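Local coordinates for 2'-deoxycytidine 5'-triphosphate deaminase (Agrobacterium tumefaciens, PDB 2R9Q), which probably catalyses the hydrolytic deamination of dCTP to dUTP, a step toward thymidine nucleotides, at residues Y52-S57 with G89-V94; T116-I121 with V314-S319; T152-V157 with H223-V228. All blocks are in the same frame, centred on the assembly; numbering follows the deposited sequence.

Interaction 1 (Y52-S57 with G89-V94)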
# COMPACT_ATOMS: atom_id res chain seq x y z
N TYR B 52 2.99 16.83 -19.44
CA TYR B 52 4.32 16.61 -18.95
C TYR B 52 4.28 15.77 -17.70
O TYR B 52 3.66 16.13 -16.71
CB TYR B 52 5.01 17.93 -18.66
CG TYR B 52 5.19 18.82 -19.85
CD1 TYR B 52 6.12 18.53 -20.84
CD2 TYR B 52 4.41 19.97 -19.99
CE1 TYR B 52 6.30 19.38 -21.92
CE2 TYR B 52 4.58 20.81 -21.06
CZ TYR B 52 5.53 20.52 -22.02
OH TYR B 52 5.66 21.39 -23.11
N ARG B 53 4.91 14.61 -17.80
CA ARG B 53 5.00 13.71 -16.71
C ARG B 53 6.16 14.17 -15.82
O ARG B 53 7.25 14.44 -16.29
CB ARG B 53 5.15 12.28 -17.17
CG ARG B 53 4.99 11.31 -16.02
CD ARG B 53 6.10 10.39 -15.95
NE ARG B 53 5.87 9.33 -14.97
CZ ARG B 53 6.61 9.14 -13.88
NH1 ARG B 53 7.60 9.96 -13.56
NH2 ARG B 53 6.34 8.14 -13.09
N VAL B 54 5.85 14.37 -14.55
CA VAL B 54 6.82 14.91 -13.59
C VAL B 54 7.02 13.94 -12.43
O VAL B 54 6.22 13.06 -12.18
CB VAL B 54 6.49 16.41 -13.14
CG1 VAL B 54 6.51 17.35 -14.37
CG2 VAL B 54 5.18 16.54 -12.33
N ARG B 55 8.17 14.09 -11.81
CA ARG B 55 8.59 13.32 -10.65
C ARG B 55 7.84 13.83 -9.41
O ARG B 55 7.46 13.07 -8.56
CB ARG B 55 10.13 13.47 -10.54
CG ARG B 55 10.83 13.20 -9.24
CD ARG B 55 11.24 11.77 -9.20
NE ARG B 55 12.15 11.41 -8.13
CZ ARG B 55 13.45 11.72 -8.10
NH1 ARG B 55 14.02 12.45 -9.05
NH2 ARG B 55 14.19 11.28 -7.08
N ALA B 56 7.59 15.13 -9.37
CA ALA B 56 6.88 15.73 -8.26
C ALA B 56 6.18 17.03 -8.65
O ALA B 56 6.63 17.74 -9.52
CB ALA B 56 7.84 15.97 -7.08
N SER B 57 5.07 17.30 -7.97
CA SER B 57 4.47 18.62 -7.87
C SER B 57 5.41 19.68 -7.23
O SER B 57 6.26 19.37 -6.40
CB SER B 57 3.19 18.52 -7.03
OG SER B 57 2.61 19.78 -6.77
N GLY B 89 -1.13 7.51 -9.00
CA GLY B 89 0.12 7.75 -8.28
C GLY B 89 1.12 8.55 -9.07
O GLY B 89 2.23 8.76 -8.62
N CYS B 90 0.74 8.98 -10.27
CA CYS B 90 1.65 9.66 -11.20
C CYS B 90 1.20 11.07 -11.35
O CYS B 90 0.02 11.32 -11.26
CB CYS B 90 1.68 8.97 -12.57
SG CYS B 90 2.40 7.34 -12.51
N VAL B 91 2.16 11.97 -11.59
CA VAL B 91 1.91 13.40 -11.61
C VAL B 91 2.20 13.93 -13.01
O VAL B 91 3.23 13.62 -13.62
CB VAL B 91 2.72 14.16 -10.48
CG1 VAL B 91 2.30 15.60 -10.36
CG2 VAL B 91 2.59 13.44 -9.14
N TYR B 92 1.25 14.67 -13.53
CA TYR B 92 1.32 15.26 -14.86
C TYR B 92 1.00 16.74 -14.80
O TYR B 92 0.11 17.14 -14.07
CB TYR B 92 0.33 14.57 -15.83
CG TYR B 92 0.44 13.06 -15.89
CD1 TYR B 92 1.30 12.44 -16.78
CD2 TYR B 92 -0.31 12.26 -15.06
CE1 TYR B 92 1.41 11.07 -16.84
CE2 TYR B 92 -0.22 10.89 -15.10
CZ TYR B 92 0.63 10.29 -15.99
OH TYR B 92 0.69 8.92 -16.01
N ILE B 93 1.76 17.55 -15.51
CA ILE B 93 1.44 18.97 -15.71
C ILE B 93 0.97 19.16 -17.15
O ILE B 93 1.58 18.63 -18.08
CB ILE B 93 2.62 19.94 -15.39
CG1 ILE B 93 3.36 19.54 -14.11
CG2 ILE B 93 2.13 21.39 -15.27
CD1 ILE B 93 2.59 19.64 -12.89
N VAL B 94 -0.15 19.87 -17.30
CA VAL B 94 -0.81 20.08 -18.58
C VAL B 94 -1.11 21.56 -18.81
O VAL B 94 -1.92 22.15 -18.07
CB VAL B 94 -2.09 19.23 -18.70
CG1 VAL B 94 -2.74 19.44 -20.03
CG2 VAL B 94 -1.74 17.78 -18.48
O HOH W 1 5.00 10.87 -11.51
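Tyr52 and Ile93 form an antiparallel hydrogen-bonded pair, and this end of the contact is the tight one. Tyr52 N reaches Ile93 O at 2.7 Å, and Ile93 N returns an equally short bond of 2.7 Å to Tyr52 O. Two residues on, Val54 N meets Val91 O at 2.9 Å. On the face carrying Tyr52, Val54, Val91 and Ile93, the branched side chains pack: Val54 CG2 touches Val91 CG1 at 3.6 Å, while the other methyl, Val54 CG1, lies 3.8 Å from Ile93 CG1, the two side chains crossing at about a right angle. On the face of Arg53 and Tyr92, the aliphatic root of the arginine crosses the phenol at a slant, with Arg53 CG 3.7 Å from Tyr92 CE1. The chain bends at chi2 (-128°) beyond this point, and the guanidinium stands nearly perpendicular to the ring, its NE salt-bridged to Glu87 of the third subunit. Past Val54 the pairing opens. A water donates to Val54 O and accepts from Val91 N, filling the place of a direct bond and lying over the guanidinium face of Arg53, whereas Arg55 packs on Ile254 of the second subunit and Thr225 of the third. Strand 50-54 thus pairs with strand 91-101, which also pairs with strand 143-150; Leu70 of helix 66-71 packs against both Tyr52 and Ile93.

Interaction 2 (T116-I121 with V314-S319); sequences TGRLDI and VLEVRS
Gly117, in the last turn of helix 114-118, faces Glu316 at a separation of 6.9 Å between their CA atoms. The helix end thereby meets strand 311-319, part of the five-stranded antiparallel sheet in the C-terminal domain of this dUTPase-like pair of domains. Val314, Glu316 and Arg318 alternate along the strand and project toward residues 116-121. Because Gly117 has no side chain, the glutamate can lie close against its backbone, with Glu316 CG 3.5 Å from Gly117 O. Glu316 then folds back at chi2 (81°), carrying OE2 to within 3.2 Å of Arg118 NE in a salt bridge, the carboxylate and guanidinium planes 22° apart. Val314 covers one face of the same guanidinium, its CG1 3.7 Å above the plane and over the centre. Arg118 NH1 is hydrogen-bonded to the backbone of a bound peptide, whose apolar side chains also pack on Arg118 and Val314, so this end of the contact helps to line the peptide site. After the helix, Asp120 takes a left-handed backbone conformation, and its carboxylate meets Arg318 from the opposite direction. Asp120 OD2 also bonds to Thr152 OG1, and Asp120 OD1 to Tyr293 OH. The pairing with Arg318 is two-pronged but uneven: Arg318 NE gives Asp120 OD1 a weak bond of 3.4 Å, whereas Arg318 NH1 approaches the syn lone pair of Asp120 OD2 at 3.0 Å.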
# COMPACT_ATOMS: atom_id res chain seq x y z
N THR B 116 -15.04 15.28 -11.65
CA THR B 116 -13.62 15.04 -11.42
C THR B 116 -13.42 14.41 -10.07
O THR B 116 -12.65 13.49 -9.94
CB THR B 116 -12.78 16.33 -11.62
OG1 THR B 116 -12.94 16.77 -12.96
CG2 THR B 116 -11.26 16.11 -11.37
N GLY B 117 -14.15 14.90 -9.07
CA GLY B 117 -14.06 14.35 -7.75
C GLY B 117 -14.60 12.94 -7.65
O GLY B 117 -14.07 12.13 -6.90
N ARG B 118 -15.66 12.64 -8.41
CA ARG B 118 -16.24 11.30 -8.38
C ARG B 118 -15.28 10.23 -8.91
O ARG B 118 -15.49 9.04 -8.66
CB ARG B 118 -17.53 11.20 -9.19
CG ARG B 118 -18.58 12.24 -8.99
CD ARG B 118 -19.29 12.23 -7.66
NE ARG B 118 -19.99 13.51 -7.51
CZ ARG B 118 -21.25 13.75 -7.85
NH1 ARG B 118 -22.04 12.79 -8.29
NH2 ARG B 118 -21.73 14.97 -7.71
N LEU B 119 -14.25 10.65 -9.64
CA LEU B 119 -13.26 9.75 -10.15
C LEU B 119 -11.98 9.84 -9.36
O LEU B 119 -10.97 9.29 -9.79
CB LEU B 119 -12.96 10.06 -11.61
CG LEU B 119 -13.78 9.46 -12.75
CD1 LEU B 119 -15.21 9.24 -12.39
CD2 LEU B 119 -13.65 10.37 -13.98
N ASP B 120 -12.02 10.57 -8.25
CA ASP B 120 -10.89 10.68 -7.31
C ASP B 120 -9.61 11.17 -8.00
O ASP B 120 -8.54 10.61 -7.78
CB ASP B 120 -10.68 9.32 -6.63
CG ASP B 120 -9.91 9.39 -5.31
OD1 ASP B 120 -9.97 10.38 -4.53
OD2 ASP B 120 -9.27 8.37 -5.03
N ILE B 121 -9.73 12.19 -8.86
CA ILE B 121 -8.59 12.75 -9.58
C ILE B 121 -8.14 14.01 -8.86
O ILE B 121 -8.89 14.95 -8.76
CB ILE B 121 -8.86 13.08 -11.07
CG1 ILE B 121 -9.47 11.86 -11.79
CG2 ILE B 121 -7.56 13.57 -11.74
CD1 ILE B 121 -10.23 12.16 -13.15
N VAL B 314 -23.71 15.64 -2.92
CA VAL B 314 -22.94 14.41 -2.99
C VAL B 314 -21.52 14.77 -2.60
O VAL B 314 -20.99 15.72 -3.11
CB VAL B 314 -22.93 13.83 -4.39
CG1 VAL B 314 -22.15 12.53 -4.42
CG2 VAL B 314 -24.34 13.68 -4.89
N LEU B 315 -20.95 14.03 -1.65
CA LEU B 315 -19.68 14.38 -1.00
C LEU B 315 -18.65 13.26 -1.20
O LEU B 315 -18.98 12.09 -1.06
CB LEU B 315 -19.90 14.58 0.51
CG LEU B 315 -20.98 15.59 0.96
CD1 LEU B 315 -21.60 15.19 2.32
CD2 LEU B 315 -20.46 17.04 0.98
N GLU B 316 -17.42 13.63 -1.51
CA GLU B 316 -16.33 12.67 -1.47
C GLU B 316 -15.60 12.81 -0.14
O GLU B 316 -15.01 13.84 0.15
CB GLU B 316 -15.37 12.78 -2.68
CG GLU B 316 -16.01 12.50 -4.06
CD GLU B 316 -16.76 13.70 -4.59
OE1 GLU B 316 -16.18 14.80 -4.55
OE2 GLU B 316 -17.92 13.55 -5.02
N VAL B 317 -15.66 11.76 0.66
CA VAL B 317 -15.08 11.74 1.99
C VAL B 317 -13.96 10.71 2.03
O VAL B 317 -14.08 9.59 1.51
CB VAL B 317 -16.18 11.42 3.05
CG1 VAL B 317 -15.61 11.26 4.42
CG2 VAL B 317 -17.29 12.44 3.00
N ARG B 318 -12.85 11.14 2.60
CA ARG B 318 -11.70 10.30 2.88
C ARG B 318 -11.24 10.53 4.32
O ARG B 318 -11.27 11.64 4.83
CB ARG B 318 -10.54 10.65 1.95
CG ARG B 318 -10.64 10.23 0.50
CD ARG B 318 -9.37 10.76 -0.24
NE ARG B 318 -8.92 9.95 -1.37
CZ ARG B 318 -8.24 8.80 -1.29
NH1 ARG B 318 -7.89 8.18 -2.41
NH2 ARG B 318 -7.91 8.26 -0.11
N SER B 319 -10.83 9.45 4.96
CA SER B 319 -10.17 9.54 6.25
C SER B 319 -8.67 9.70 6.03
O SER B 319 -8.10 9.21 5.03
CB SER B 319 -10.43 8.32 7.13
OG SER B 319 -9.74 7.23 6.61

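Interaction 3 (T152-V157 with H223-V228)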
# COMPACT_ATOMS: atom_id res chain seq x y z
N THR B 152 -7.46 6.85 -7.67
CA THR B 152 -8.06 5.51 -7.62
C THR B 152 -8.19 4.86 -8.97
O THR B 152 -7.90 3.70 -9.09
CB THR B 152 -9.44 5.52 -6.96
OG1 THR B 152 -9.33 6.10 -5.67
CG2 THR B 152 -10.05 4.08 -6.86
N PHE B 153 -8.71 5.59 -9.95
CA PHE B 153 -8.91 5.07 -11.29
C PHE B 153 -7.90 5.64 -12.24
O PHE B 153 -7.69 6.87 -12.29
CB PHE B 153 -10.33 5.39 -11.86
CG PHE B 153 -11.46 5.12 -10.90
CD1 PHE B 153 -11.80 3.86 -10.56
CD2 PHE B 153 -12.22 6.15 -10.41
CE1 PHE B 153 -12.81 3.63 -9.69
CE2 PHE B 153 -13.22 5.92 -9.55
CZ PHE B 153 -13.51 4.66 -9.19
N PRO B 154 -7.30 4.77 -13.06
CA PRO B 154 -6.55 5.33 -14.17
C PRO B 154 -7.52 5.97 -15.18
O PRO B 154 -8.68 5.50 -15.35
CB PRO B 154 -5.82 4.13 -14.72
CG PRO B 154 -6.71 2.95 -14.37
CD PRO B 154 -7.23 3.29 -13.04
N ILE B 155 -7.09 7.04 -15.81
CA ILE B 155 -7.97 7.83 -16.67
C ILE B 155 -7.41 8.04 -18.05
O ILE B 155 -6.22 7.98 -18.24
CB ILE B 155 -8.41 9.14 -16.00
CG1 ILE B 155 -7.24 10.09 -15.77
CG2 ILE B 155 -9.21 8.85 -14.72
CD1 ILE B 155 -7.65 11.55 -15.49
N VAL B 156 -8.29 8.23 -19.03
CA VAL B 156 -7.87 8.73 -20.35
C VAL B 156 -8.36 10.17 -20.57
O VAL B 156 -9.53 10.48 -20.34
CB VAL B 156 -8.18 7.74 -21.57
CG1 VAL B 156 -9.35 6.84 -21.28
CG2 VAL B 156 -8.41 8.51 -22.87
N VAL B 157 -7.42 11.00 -21.00
CA VAL B 157 -7.62 12.43 -21.29
C VAL B 157 -7.06 12.79 -22.64
O VAL B 157 -6.23 12.08 -23.20
CB VAL B 157 -7.01 13.38 -20.19
CG1 VAL B 157 -7.50 12.98 -18.80
CG2 VAL B 157 -5.46 13.48 -20.28
N HIS B 223 -10.41 -1.15 -7.37
CA HIS B 223 -8.99 -1.11 -7.77
C HIS B 223 -8.72 -1.98 -9.00
O HIS B 223 -9.49 -2.83 -9.36
CB HIS B 223 -8.12 -1.49 -6.59
CG HIS B 223 -8.34 -0.62 -5.39
ND1 HIS B 223 -8.93 -1.08 -4.24
CD2 HIS B 223 -8.08 0.69 -5.18
CE1 HIS B 223 -9.01 -0.10 -3.36
NE2 HIS B 223 -8.50 0.99 -3.91
N HIS B 224 -7.66 -1.72 -9.70
CA HIS B 224 -7.39 -2.49 -10.95
C HIS B 224 -8.54 -2.50 -11.99
O HIS B 224 -8.74 -3.49 -12.73
CB HIS B 224 -6.93 -3.90 -10.60
CG HIS B 224 -5.71 -3.92 -9.72
ND1 HIS B 224 -4.44 -3.73 -10.21
CD2 HIS B 224 -5.59 -4.04 -8.38
CE1 HIS B 224 -3.57 -3.77 -9.21
NE2 HIS B 224 -4.24 -3.97 -8.09
N THR B 225 -9.22 -1.36 -12.07
CA THR B 225 -10.30 -1.16 -12.99
C THR B 225 -9.73 -0.97 -14.38
O THR B 225 -8.53 -0.86 -14.56
CB THR B 225 -11.20 0.08 -12.58
OG1 THR B 225 -10.47 1.31 -12.73
CG2 THR B 225 -11.78 -0.03 -11.13
N ALA B 226 -10.61 -0.95 -15.37
CA ALA B 226 -10.30 -0.41 -16.69
C ALA B 226 -10.01 1.09 -16.54
O ALA B 226 -10.15 1.66 -15.44
CB ALA B 226 -11.47 -0.69 -17.67
N VAL B 227 -9.57 1.72 -17.63
CA VAL B 227 -9.25 3.14 -17.63
C VAL B 227 -10.55 3.91 -17.79
O VAL B 227 -11.43 3.44 -18.47
CB VAL B 227 -8.21 3.50 -18.73
CG1 VAL B 227 -6.95 2.70 -18.54
CG2 VAL B 227 -8.79 3.25 -20.12
N VAL B 228 -10.70 5.05 -17.13
CA VAL B 228 -11.88 5.85 -17.31
C VAL B 228 -11.63 6.98 -18.28
O VAL B 228 -10.81 7.82 -18.01
CB VAL B 228 -12.41 6.46 -16.00
CG1 VAL B 228 -13.66 7.30 -16.32
CG2 VAL B 228 -12.72 5.39 -15.01
O HOH W 2 -8.72 1.33 -10.86
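The Phe153 ring presents its edge to Thr225: Phe153 CD1 lies 3.6 Å from Thr225 OG1, and Thr225 CG2 sits in the ring plane. Trp242 meets the same ring edge-to-face. Thr225 holds its hydroxyl between backbone N and carbonyl carbon (chi1 68°), from where OG1 donates to Ala226 O at 2.8 Å and accepts from a water. That water also donates to Thr152 O and accepts from Thr225 N, bridging the two segments where no direct bond links them. Pro154 lies over the Ala226-Val227 backbone, its CG 4.2 Å from Val227 CG1, and on the same side Val156 CG1 meets Val227 CG2 at 3.8 Å. Val228 turns to the other side: its CG2 packs 4.0 Å from Phe153 CB, while its side chain crosses that of Ile155 at a slant, Val228 CB 4.2 Å from Ile155 CG2. Between these layers, Val228 N bonds to Pro154 O at 2.7 Å, and Val228 O receives Val156 N from well above its carbonyl plane. One residue bonding to both neighbours of Ile155 is the hallmark of a parallel beta bridge, which here joins strands 155-157 and 228-229 of a mixed three-stranded sheet spanning the N- and C-terminal domains.

Interactions 2 and 3 both join the N-terminal domain to the C-terminal one, and they touch although their centres are 14 Å apart. Besides the Asp120-Thr152 bond, Ile121 CD1 packs 3.5 Å from Ile155 CD1, and Leu119 CD2 lies 3.9 Å from Val228 CG1. Interaction 1 lies entirely within the N-terminal domain, its centre about 16 Å from that of interaction 3 and 20 Å from that of interaction 2, and touches neither within the chain. Between subunits the link is direct: Arg53 packs on Val227 of the third subunit, and Arg55 NE bonds to His224 O there. The bound peptide contacts interaction 2, through Arg118, Leu119 and Val314.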